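Local coordinates for protein Alp7A (PDB 5EC0) that binds ADP as a plasmid-encoded bacterial actin-like protein and probably forms filaments that segregate plasmid DNA, at residues Y326-E332 with A361-N365; D218-L222 with Q309-F314; W186-F192 with Y367-L372; K300-E304 with I338-E344. One frame throughout, in Å; residues are numbered along the deposited sequence.

Contact 1: Y326-E332 with A361-N365. With ADP (adenosine-5'-diphosphate), chain D.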
# COMPACT_ATOMS: atom_id res chain seq x y z
N TYR A 326 -0.09 -4.42 15.00
CA TYR A 326 0.94 -3.84 14.13
C TYR A 326 0.83 -4.35 12.70
O TYR A 326 0.72 -5.56 12.48
CB TYR A 326 2.35 -4.17 14.69
CG TYR A 326 2.57 -3.75 16.13
CD1 TYR A 326 3.05 -2.48 16.44
CD2 TYR A 326 2.30 -4.62 17.18
CE1 TYR A 326 3.25 -2.09 17.75
CE2 TYR A 326 2.50 -4.23 18.50
CZ TYR A 326 2.97 -2.97 18.77
OH TYR A 326 3.17 -2.57 20.07
N PHE A 327 0.83 -3.45 11.72
CA PHE A 327 0.84 -3.86 10.32
C PHE A 327 1.59 -2.86 9.43
O PHE A 327 2.43 -2.09 9.90
CB PHE A 327 -0.60 -4.11 9.78
CG PHE A 327 -1.55 -2.93 9.94
CD1 PHE A 327 -2.12 -2.64 11.18
CD2 PHE A 327 -1.90 -2.15 8.85
CE1 PHE A 327 -2.99 -1.56 11.32
CE2 PHE A 327 -2.78 -1.08 8.98
CZ PHE A 327 -3.33 -0.79 10.21
N GLY A 328 1.29 -2.85 8.13
CA GLY A 328 2.14 -2.15 7.19
C GLY A 328 3.34 -3.03 6.81
O GLY A 328 3.59 -4.06 7.45
N GLY A 329 4.06 -2.61 5.77
CA GLY A 329 5.20 -3.37 5.26
C GLY A 329 6.37 -3.40 6.22
O GLY A 329 7.11 -4.39 6.30
N VAL A 330 6.56 -2.32 6.97
CA VAL A 330 7.61 -2.30 7.97
C VAL A 330 7.22 -3.18 9.17
O VAL A 330 8.08 -3.82 9.78
CB VAL A 330 7.93 -0.86 8.42
CG1 VAL A 330 8.90 -0.84 9.60
CG2 VAL A 330 8.52 -0.08 7.24
N GLY A 331 5.92 -3.26 9.47
CA GLY A 331 5.45 -4.04 10.61
C GLY A 331 5.78 -5.51 10.37
O GLY A 331 6.22 -6.22 11.27
N GLU A 332 5.55 -5.93 9.14
CA GLU A 332 5.90 -7.27 8.65
C GLU A 332 7.38 -7.59 8.86
O GLU A 332 7.74 -8.67 9.32
CB GLU A 332 5.53 -7.36 7.16
CG GLU A 332 5.57 -8.76 6.57
CD GLU A 332 4.91 -8.82 5.20
OE1 GLU A 332 5.64 -9.04 4.21
OE2 GLU A 332 3.66 -8.66 5.10
N ALA A 361 0.24 -8.26 6.96
CA ALA A 361 0.45 -6.92 7.47
C ALA A 361 0.66 -5.91 6.34
O ALA A 361 0.09 -4.83 6.36
CB ALA A 361 1.62 -6.90 8.44
N ARG A 362 1.47 -6.26 5.35
CA ARG A 362 1.70 -5.33 4.25
C ARG A 362 0.42 -5.05 3.43
O ARG A 362 0.24 -3.96 2.90
CB ARG A 362 2.80 -5.83 3.32
CG ARG A 362 3.28 -4.76 2.37
CD ARG A 362 4.64 -5.14 1.70
NE ARG A 362 4.52 -6.26 0.76
CZ ARG A 362 4.34 -6.10 -0.55
NH1 ARG A 362 4.26 -4.88 -1.07
NH2 ARG A 362 4.25 -7.16 -1.35
N LEU A 363 -0.48 -6.03 3.35
CA LEU A 363 -1.65 -5.89 2.49
C LEU A 363 -2.95 -5.58 3.23
O LEU A 363 -4.01 -5.53 2.61
CB LEU A 363 -1.84 -7.16 1.66
CG LEU A 363 -0.72 -7.54 0.69
CD1 LEU A 363 -1.16 -8.67 -0.25
CD2 LEU A 363 -0.23 -6.34 -0.09
N LEU A 364 -2.86 -5.34 4.54
CA LEU A 364 -4.07 -5.23 5.37
C LEU A 364 -5.01 -4.08 4.93
O LEU A 364 -6.23 -4.26 4.86
CB LEU A 364 -3.69 -5.05 6.85
CG LEU A 364 -4.74 -5.55 7.85
CD1 LEU A 364 -4.89 -7.07 7.74
CD2 LEU A 364 -4.39 -5.16 9.29
N ASN A 365 -4.45 -2.90 4.66
CA ASN A 365 -5.27 -1.78 4.17
C ASN A 365 -6.04 -2.17 2.89
O ASN A 365 -7.27 -2.01 2.82
CB ASN A 365 -4.40 -0.54 3.90
CG ASN A 365 -4.08 0.27 5.16
OD1 ASN A 365 -4.93 0.42 6.05
ND2 ASN A 365 -2.86 0.77 5.26
PB ADP D . 4.92 2.95 2.54
O1B ADP D . 3.68 2.89 1.65
O2B ADP D . 5.06 4.19 3.41
O3B ADP D . 6.23 2.59 1.88
PA ADP D . 4.42 0.18 3.24
O1A ADP D . 4.21 -0.02 1.76
O2A ADP D . 3.43 -0.40 4.23
O3A ADP D . 4.67 1.74 3.60
O5' ADP D . 5.86 -0.38 3.63
C5' ADP D . 6.93 -0.45 2.70
C4' ADP D . 7.94 -1.36 3.37
O4' ADP D . 7.46 -2.70 3.28
C3' ADP D . 9.31 -1.38 2.71
O3' ADP D . 10.21 -0.52 3.40
C2' ADP D . 9.77 -2.82 2.84
O2' ADP D . 10.83 -2.85 3.79
C1' ADP D . 8.57 -3.58 3.39
N9 ADP D . 8.25 -4.83 2.67
C8 ADP D . 8.00 -6.00 3.30
N7 ADP D . 7.73 -6.98 2.41
C5 ADP D . 7.79 -6.44 1.18
C6 ADP D . 7.60 -6.97 -0.18
N6 ADP D . 7.29 -8.28 -0.36
N1 ADP D . 7.75 -6.10 -1.21
C2 ADP D . 8.06 -4.80 -0.99
N3 ADP D . 8.25 -4.24 0.23
C4 ADP D . 8.14 -5.01 1.35
O HOH W 1 4.33 -9.23 1.64
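Phe327, the last residue of strand 322-327, sets its ring against the chain around Ala361 and Leu364. With chi1 at 55°, CG sits between the backbone N and the carbonyl carbon, and the ring offers one face to Leu364, whose CD2 stands 3.9 Å from the ring centroid in a CH-pi contact. Phe327 CB lies 3.8 Å from Ala361 CB, and the ring edge passes Asn365 OD1, itself held by Ser181 N. Gly328 N donates to Ala361 O (2.9 Å), reaching it from above the carbonyl plane; at its backbone angles a CB would press on the preceding carbonyl oxygen. Gly329 N gives a nearly straight bond to ADP O2A at 2.8 Å (168°), and a side chain here would run into the nucleotide O4'. Glu332, one turn on, extends its carboxylate so that OE2 accepts from Arg362 N, a longer bond of 3.3 Å that meets the oxygen from above the carboxylate plane. A water joins Glu332 OE1 to Arg362 NE across a gap too wide for a salt bridge. The Arg362 guanidinium lies with one face over the adenine, NE 3.3 Å from ADP C6, while NH2 forms a salt bridge with Glu25. A strand that passes through two glycines into a short helix beside the nucleotide, with 361-365 packed on it, is consistent with the adenosine-binding part of the actin-ATPase fold.

Contact 2: D218-L222 with Q309-F314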
# COMPACT_ATOMS: atom_id res chain seq x y z
N ASP A 218 4.39 6.54 10.05
CA ASP A 218 3.79 5.59 10.98
C ASP A 218 2.45 6.15 11.48
O ASP A 218 2.42 7.16 12.18
CB ASP A 218 4.74 5.30 12.14
CG ASP A 218 6.03 4.67 11.67
OD1 ASP A 218 5.98 3.54 11.14
OD2 ASP A 218 7.09 5.30 11.81
N ASP A 219 1.36 5.50 11.09
CA ASP A 219 0.02 6.02 11.37
C ASP A 219 -0.72 5.15 12.38
O ASP A 219 -0.76 3.93 12.26
CB ASP A 219 -0.78 6.12 10.07
CG ASP A 219 0.01 6.76 8.94
OD1 ASP A 219 0.04 8.00 8.85
OD2 ASP A 219 0.61 6.01 8.14
N LEU A 220 -1.31 5.80 13.38
CA LEU A 220 -1.97 5.07 14.44
C LEU A 220 -3.43 5.47 14.58
O LEU A 220 -3.77 6.66 14.50
CB LEU A 220 -1.24 5.28 15.77
CG LEU A 220 0.23 4.86 15.79
CD1 LEU A 220 1.14 6.05 15.53
CD2 LEU A 220 0.58 4.23 17.12
N VAL A 221 -4.29 4.47 14.76
CA VAL A 221 -5.72 4.70 14.96
C VAL A 221 -6.19 4.05 16.26
O VAL A 221 -5.88 2.89 16.53
CB VAL A 221 -6.54 4.14 13.80
CG1 VAL A 221 -7.94 4.74 13.83
CG2 VAL A 221 -5.86 4.43 12.49
N LEU A 222 -6.94 4.78 17.08
CA LEU A 222 -7.47 4.20 18.32
C LEU A 222 -8.89 3.67 18.08
O LEU A 222 -9.82 4.44 17.84
CB LEU A 222 -7.43 5.23 19.46
CG LEU A 222 -7.85 4.77 20.86
CD1 LEU A 222 -6.99 3.60 21.30
CD2 LEU A 222 -7.75 5.92 21.87
N GLN A 309 6.76 4.98 20.74
CA GLN A 309 5.88 5.94 20.09
C GLN A 309 4.42 5.53 20.26
O GLN A 309 3.58 6.34 20.65
CB GLN A 309 6.21 6.07 18.60
CG GLN A 309 7.27 7.10 18.24
CD GLN A 309 7.54 7.14 16.73
OE1 GLN A 309 6.87 6.47 15.93
NE2 GLN A 309 8.54 7.94 16.33
N ALA A 310 4.12 4.26 19.97
CA ALA A 310 2.76 3.76 20.02
C ALA A 310 2.21 3.82 21.43
O ALA A 310 1.06 4.22 21.65
CB ALA A 310 2.70 2.33 19.50
N GLU A 311 3.04 3.43 22.38
CA GLU A 311 2.69 3.48 23.79
C GLU A 311 2.34 4.91 24.20
O GLU A 311 1.39 5.14 24.96
CB GLU A 311 3.84 2.93 24.65
CG GLU A 311 3.54 2.82 26.14
CD GLU A 311 4.68 2.20 26.93
OE1 GLU A 311 5.42 1.37 26.35
OE2 GLU A 311 4.84 2.52 28.13
N ASN A 312 3.09 5.88 23.69
CA ASN A 312 2.94 7.28 24.12
C ASN A 312 1.95 8.09 23.29
O ASN A 312 1.59 9.20 23.65
CB ASN A 312 4.29 7.99 24.08
CG ASN A 312 5.27 7.44 25.09
OD1 ASN A 312 4.88 6.99 26.17
ND2 ASN A 312 6.55 7.47 24.74
N THR A 313 1.52 7.52 22.17
CA THR A 313 0.64 8.23 21.25
C THR A 313 -0.75 8.34 21.85
O THR A 313 -1.37 9.39 21.81
CB THR A 313 0.55 7.52 19.89
OG1 THR A 313 1.75 7.77 19.15
CG2 THR A 313 -0.64 8.02 19.09
N PHE A 314 -1.23 7.24 22.40
CA PHE A 314 -2.52 7.22 23.05
C PHE A 314 -2.28 6.77 24.49
O PHE A 314 -2.13 5.57 24.76
CB PHE A 314 -3.51 6.29 22.32
CG PHE A 314 -3.80 6.70 20.90
CD1 PHE A 314 -4.47 7.88 20.62
CD2 PHE A 314 -3.42 5.88 19.84
CE1 PHE A 314 -4.74 8.26 19.31
CE2 PHE A 314 -3.69 6.25 18.51
CZ PHE A 314 -4.35 7.43 18.25
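Phe314 turns one ring face to Leu222 and holds Thr313 CG2 over the other, so its ring is sandwiched between a strand residue and its own neighbour in sequence. Leu222 CB sits almost exactly above the ring centre, 3.8 Å from the centroid and 4° off the normal, and the two side chains lie alongside each other and run oppositely. With CG of Leu222 anti to the backbone N (chi1 -176°), its CD2 comes above the rim, 4.0 Å from Phe314 CD1. The far end of the ring points into the strand: Phe314 CE2 approaches Leu220 CB at 3.8 Å, and Leu220 O lies at the ring edge. Here a helix lies on a sheet in the C-terminal half of an actin-like fold; the axes of the short segments 218-222 and 309-313 cross at -40° and pass 9.9 Å apart. Leu220 splits its methyls between two residues earlier on the helix, CD2 against Ala310 CB at 3.7 Å and CD1 beside Thr313 OG1. Thr313 OG1 donates to Gln309 O at 2.8 Å, which satisfies it beside the leucine. Lys306 takes both Asp218 OD2, by a salt bridge, and Gln309 OE1, by a hydrogen bond.

Contact 3: W186-F192 with Y367-L372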
# COMPACT_ATOMS: atom_id res chain seq x y z
N TRP A 186 -11.32 -3.62 8.73
CA TRP A 186 -12.29 -4.51 8.11
C TRP A 186 -11.66 -5.83 7.69
O TRP A 186 -12.35 -6.85 7.63
CB TRP A 186 -12.98 -3.82 6.93
CG TRP A 186 -13.94 -2.80 7.44
CD1 TRP A 186 -13.79 -1.44 7.45
CD2 TRP A 186 -15.20 -3.06 8.11
NE1 TRP A 186 -14.87 -0.85 8.05
CE2 TRP A 186 -15.75 -1.81 8.45
CE3 TRP A 186 -15.90 -4.24 8.42
CZ2 TRP A 186 -16.99 -1.69 9.11
CZ3 TRP A 186 -17.14 -4.12 9.06
CH2 TRP A 186 -17.67 -2.86 9.40
N ALA A 187 -10.35 -5.84 7.45
CA ALA A 187 -9.66 -7.08 7.09
C ALA A 187 -9.46 -7.97 8.32
O ALA A 187 -9.27 -9.16 8.20
CB ALA A 187 -8.31 -6.79 6.41
N ILE A 188 -9.53 -7.37 9.51
CA ILE A 188 -9.52 -8.11 10.77
C ILE A 188 -10.94 -8.57 11.18
O ILE A 188 -11.14 -9.67 11.73
CB ILE A 188 -8.91 -7.25 11.91
CG1 ILE A 188 -7.52 -6.71 11.52
CG2 ILE A 188 -8.91 -8.03 13.25
CD1 ILE A 188 -6.47 -7.79 11.20
N LYS A 189 -11.93 -7.72 10.93
CA LYS A 189 -13.30 -7.98 11.38
C LYS A 189 -13.97 -9.07 10.56
O LYS A 189 -14.64 -9.95 11.11
CB LYS A 189 -14.14 -6.70 11.32
CG LYS A 189 -13.59 -5.54 12.17
CD LYS A 189 -14.34 -4.22 11.89
CE LYS A 189 -15.79 -4.27 12.37
NZ LYS A 189 -15.91 -4.39 13.87
N LYS A 190 -13.77 -9.01 9.25
CA LYS A 190 -14.44 -9.89 8.29
C LYS A 190 -13.46 -10.57 7.33
O LYS A 190 -12.38 -10.03 7.05
CB LYS A 190 -15.45 -9.09 7.47
CG LYS A 190 -16.47 -8.31 8.29
CD LYS A 190 -17.61 -9.20 8.71
CE LYS A 190 -18.95 -8.47 8.65
NZ LYS A 190 -20.05 -9.45 8.86
N ASN A 191 -13.85 -11.73 6.80
CA ASN A 191 -13.16 -12.29 5.64
C ASN A 191 -13.85 -11.83 4.35
O ASN A 191 -14.84 -11.10 4.39
CB ASN A 191 -13.09 -13.82 5.73
CG ASN A 191 -14.47 -14.48 5.74
OD1 ASN A 191 -15.47 -13.87 5.39
ND2 ASN A 191 -14.50 -15.73 6.13
N PHE A 192 -13.35 -12.24 3.19
CA PHE A 192 -13.92 -11.75 1.93
C PHE A 192 -15.35 -12.28 1.67
O PHE A 192 -16.05 -11.77 0.80
CB PHE A 192 -13.01 -12.12 0.76
CG PHE A 192 -11.63 -11.51 0.85
CD1 PHE A 192 -11.44 -10.29 1.50
CD2 PHE A 192 -10.53 -12.14 0.29
CE1 PHE A 192 -10.18 -9.72 1.60
CE2 PHE A 192 -9.27 -11.58 0.37
CZ PHE A 192 -9.09 -10.35 1.03
N TYR A 367 -6.75 -5.11 1.79
CA TYR A 367 -7.67 -6.17 2.13
C TYR A 367 -8.92 -5.62 2.79
O TYR A 367 -10.02 -6.14 2.60
CB TYR A 367 -6.99 -7.19 3.05
CG TYR A 367 -6.17 -8.22 2.29
CD1 TYR A 367 -5.96 -8.09 0.92
CD2 TYR A 367 -5.63 -9.33 2.94
CE1 TYR A 367 -5.22 -9.03 0.22
CE2 TYR A 367 -4.91 -10.28 2.24
CZ TYR A 367 -4.70 -10.12 0.89
OH TYR A 367 -3.98 -11.06 0.19
N GLY A 368 -8.74 -4.55 3.56
CA GLY A 368 -9.85 -3.84 4.17
C GLY A 368 -10.72 -3.22 3.10
O GLY A 368 -11.94 -3.27 3.18
N LEU A 369 -10.09 -2.63 2.08
CA LEU A 369 -10.85 -2.15 0.94
C LEU A 369 -11.59 -3.30 0.27
O LEU A 369 -12.75 -3.17 -0.10
CB LEU A 369 -9.96 -1.46 -0.09
CG LEU A 369 -9.35 -0.10 0.26
CD1 LEU A 369 -8.64 0.54 -0.95
CD2 LEU A 369 -10.40 0.86 0.87
N GLU A 370 -10.90 -4.43 0.10
CA GLU A 370 -11.52 -5.56 -0.60
C GLU A 370 -12.82 -6.00 0.12
O GLU A 370 -13.86 -6.19 -0.51
CB GLU A 370 -10.52 -6.72 -0.72
CG GLU A 370 -11.07 -7.96 -1.43
CD GLU A 370 -11.38 -7.74 -2.91
OE1 GLU A 370 -10.85 -6.78 -3.51
OE2 GLU A 370 -12.17 -8.53 -3.48
N VAL A 371 -12.74 -6.14 1.44
CA VAL A 371 -13.90 -6.48 2.26
C VAL A 371 -15.03 -5.47 2.06
O VAL A 371 -16.20 -5.85 1.89
CB VAL A 371 -13.53 -6.52 3.78
CG1 VAL A 371 -14.80 -6.41 4.68
CG2 VAL A 371 -12.72 -7.76 4.12
N LEU A 372 -14.70 -4.18 2.07
CA LEU A 372 -15.74 -3.17 1.87
C LEU A 372 -16.35 -3.27 0.47
O LEU A 372 -17.54 -3.04 0.30
CB LEU A 372 -15.20 -1.77 2.13
CG LEU A 372 -14.99 -1.49 3.63
CD1 LEU A 372 -14.54 -0.05 3.87
CD2 LEU A 372 -16.27 -1.82 4.45
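Trp186 faces helix 364-386, its CB resting 3.9 Å from Val371 CG1 and beside Gly368 O. CG, anti to the carbonyl carbon (chi1 -74°), carries the indole over Leu372. All five atoms of the five-membered ring meet Leu372 CD2, which stands squarely over it, 3.8 Å from the centroid; the six-membered ring lies beyond this methyl. Leu372 CD1 touches CD1 of the indole as well, while Lys189 CD covers the opposite face. An alanine in place of Trp186 would keep the CB contact but would probably open a gap over Leu372 and leave the Lys189 chain without its flat support. Where the backbones come closest, Ala187 CB packs on Tyr367 CB at 3.6 Å beside Gly368. Val371 CG2 lies over the turn that ends helix 185-189, 3.7 Å from Lys190 O. The contact thus joins helix 185-189 and the loop after it to the C-terminal helix 364-386, away from the nucleotide site. Beyond the turn, Phe192 CZ, 3.8 Å from Tyr367 CG, points at the rim of the Tyr367 face in a T-shaped pair with planes at 88°. Glu370 CG lies over one Phe192 face, 3.6 Å from CE1, while the Glu370 carboxylate is engaged by Arg374, Arg5 and Asn7. The two segments share apolar and aromatic surfaces and exchange no hydrogen bond, so their fit probably rests on close packing.

Contact 4: K300-E304 with I338-E344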
# COMPACT_ATOMS: atom_id res chain seq x y z
N LYS A 300 16.12 -3.76 15.78
CA LYS A 300 15.64 -3.78 17.15
C LYS A 300 15.62 -2.37 17.71
O LYS A 300 14.66 -1.98 18.38
CB LYS A 300 16.49 -4.70 18.03
CG LYS A 300 15.81 -5.08 19.35
CD LYS A 300 16.79 -5.76 20.30
CE LYS A 300 16.20 -5.92 21.70
NZ LYS A 300 17.23 -6.45 22.62
N GLU A 301 16.68 -1.61 17.43
CA GLU A 301 16.74 -0.18 17.77
C GLU A 301 15.50 0.56 17.28
O GLU A 301 14.82 1.24 18.06
CB GLU A 301 17.97 0.51 17.17
CG GLU A 301 19.32 0.05 17.67
CD GLU A 301 20.46 0.65 16.87
OE1 GLU A 301 20.27 1.74 16.29
OE2 GLU A 301 21.53 0.01 16.80
N TYR A 302 15.23 0.44 15.98
CA TYR A 302 14.10 1.11 15.36
C TYR A 302 12.78 0.68 16.02
O TYR A 302 11.94 1.51 16.34
CB TYR A 302 14.06 0.82 13.85
CG TYR A 302 12.96 1.57 13.14
CD1 TYR A 302 13.10 2.93 12.85
CD2 TYR A 302 11.77 0.94 12.77
CE1 TYR A 302 12.08 3.64 12.20
CE2 TYR A 302 10.75 1.63 12.13
CZ TYR A 302 10.91 2.99 11.85
OH TYR A 302 9.91 3.69 11.23
N THR A 303 12.63 -0.62 16.24
CA THR A 303 11.42 -1.17 16.86
C THR A 303 11.20 -0.59 18.26
O THR A 303 10.07 -0.27 18.65
CB THR A 303 11.49 -2.71 16.91
OG1 THR A 303 11.60 -3.22 15.57
CG2 THR A 303 10.25 -3.31 17.57
N GLU A 304 12.29 -0.42 19.02
CA GLU A 304 12.20 0.16 20.35
C GLU A 304 11.63 1.59 20.26
O GLU A 304 10.79 1.98 21.06
CB GLU A 304 13.57 0.13 21.05
CG GLU A 304 13.68 -1.05 22.03
CD GLU A 304 15.10 -1.50 22.32
OE1 GLU A 304 16.03 -1.01 21.66
OE2 GLU A 304 15.29 -2.34 23.22
N ILE A 338 9.52 -6.98 17.21
CA ILE A 338 8.41 -6.54 18.03
C ILE A 338 8.17 -7.56 19.14
O ILE A 338 7.94 -7.20 20.30
CB ILE A 338 7.16 -6.35 17.18
CG1 ILE A 338 7.36 -5.12 16.29
CG2 ILE A 338 5.92 -6.23 18.05
CD1 ILE A 338 6.38 -5.01 15.12
N SER A 339 8.27 -8.84 18.80
CA SER A 339 8.09 -9.88 19.79
C SER A 339 9.18 -9.81 20.87
O SER A 339 8.88 -9.93 22.05
CB SER A 339 8.09 -11.25 19.13
OG SER A 339 8.09 -12.27 20.10
N VAL A 340 10.43 -9.58 20.47
CA VAL A 340 11.54 -9.49 21.40
C VAL A 340 11.44 -8.26 22.30
O VAL A 340 11.58 -8.35 23.52
CB VAL A 340 12.90 -9.43 20.66
CG1 VAL A 340 14.06 -9.27 21.66
CG2 VAL A 340 13.11 -10.68 19.79
N VAL A 341 11.20 -7.11 21.68
CA VAL A 341 11.17 -5.86 22.41
C VAL A 341 9.99 -5.80 23.39
O VAL A 341 10.17 -5.37 24.53
CB VAL A 341 11.11 -4.64 21.44
CG1 VAL A 341 10.56 -3.41 22.16
CG2 VAL A 341 12.50 -4.36 20.83
N THR A 342 8.81 -6.25 22.96
CA THR A 342 7.65 -6.15 23.84
C THR A 342 7.79 -7.12 25.02
O THR A 342 7.34 -6.84 26.13
CB THR A 342 6.32 -6.39 23.09
OG1 THR A 342 6.36 -7.63 22.38
CG2 THR A 342 6.08 -5.27 22.10
N GLU A 343 8.46 -8.24 24.79
CA GLU A 343 8.70 -9.18 25.86
C GLU A 343 9.67 -8.61 26.89
O GLU A 343 9.48 -8.81 28.09
CB GLU A 343 9.24 -10.50 25.33
CG GLU A 343 9.32 -11.55 26.43
CD GLU A 343 9.97 -12.82 25.98
OE1 GLU A 343 9.40 -13.51 25.11
OE2 GLU A 343 11.06 -13.15 26.52
N GLU A 344 10.69 -7.89 26.43
CA GLU A 344 11.67 -7.26 27.35
C GLU A 344 11.02 -6.16 28.17
O GLU A 344 11.38 -5.92 29.31
CB GLU A 344 12.86 -6.67 26.58
CG GLU A 344 13.85 -7.66 26.00
CD GLU A 344 14.97 -6.97 25.23
OE1 GLU A 344 14.78 -5.79 24.84
OE2 GLU A 344 16.03 -7.59 25.02
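Lys300 and Glu344 form a salt bridge, NZ to OE2 at 2.9 Å, which meets the carboxylate on its syn side, 25° out of its plane. The two side chains approach head-on from their own helices; for Lys300 an extended chain, CG anti to the backbone N (chi1 -163°), carries NZ across to the other helix. Glu304 adds a second carboxylate, its OE2 3.8 Å from Glu344 OE1, so Lys300 probably offsets the repulsion between these two acids. A methionine in place of Lys300 would probably leave Glu344 without its mate and its charge close to that of Glu304 unrelieved. Here helix 292-313 packs on helix 335-346 in the C-terminal domain of this actin-like fold, the short segments crossing at -56° with 9.5 Å between their axes. Beneath the charges, Val341 CG2 lies between the aliphatic stems of Lys300 and Glu304, 3.7 Å from the CG atom of each, and Val340 CG1 approaches Lys300 CE. Deeper in, Thr303 CG2 abuts Ile338 CG1 at 3.6 Å, the two side chains running roughly perpendicular, while Thr303 OG1 turns back to Leu299 O within its own helix.

How the contacts relate
Contacts 1 and 2 are buried and reach the same five-stranded sheet, but contact 1 mixes polar backbone bonds and the nucleotide with its packing, whereas contact 2 is a hydrocarbon seam between helix and strand. Contacts 3 and 4 are only partly buried: the first is apolar and aromatic, the second carries a salt bridge at its solvent-facing side. Helix 364-386 serves contacts 1 and 3, which touch where Leu364 meets Ala187 and Ile188; helix 292-313 serves contacts 2 and 4. Tyr326 and Val330 of contact 1 pack on Ile338 and Tyr302 of contact 4, so the nucleotide turn is backed by the helix pair. Contacts 3 and 4 lie farthest apart.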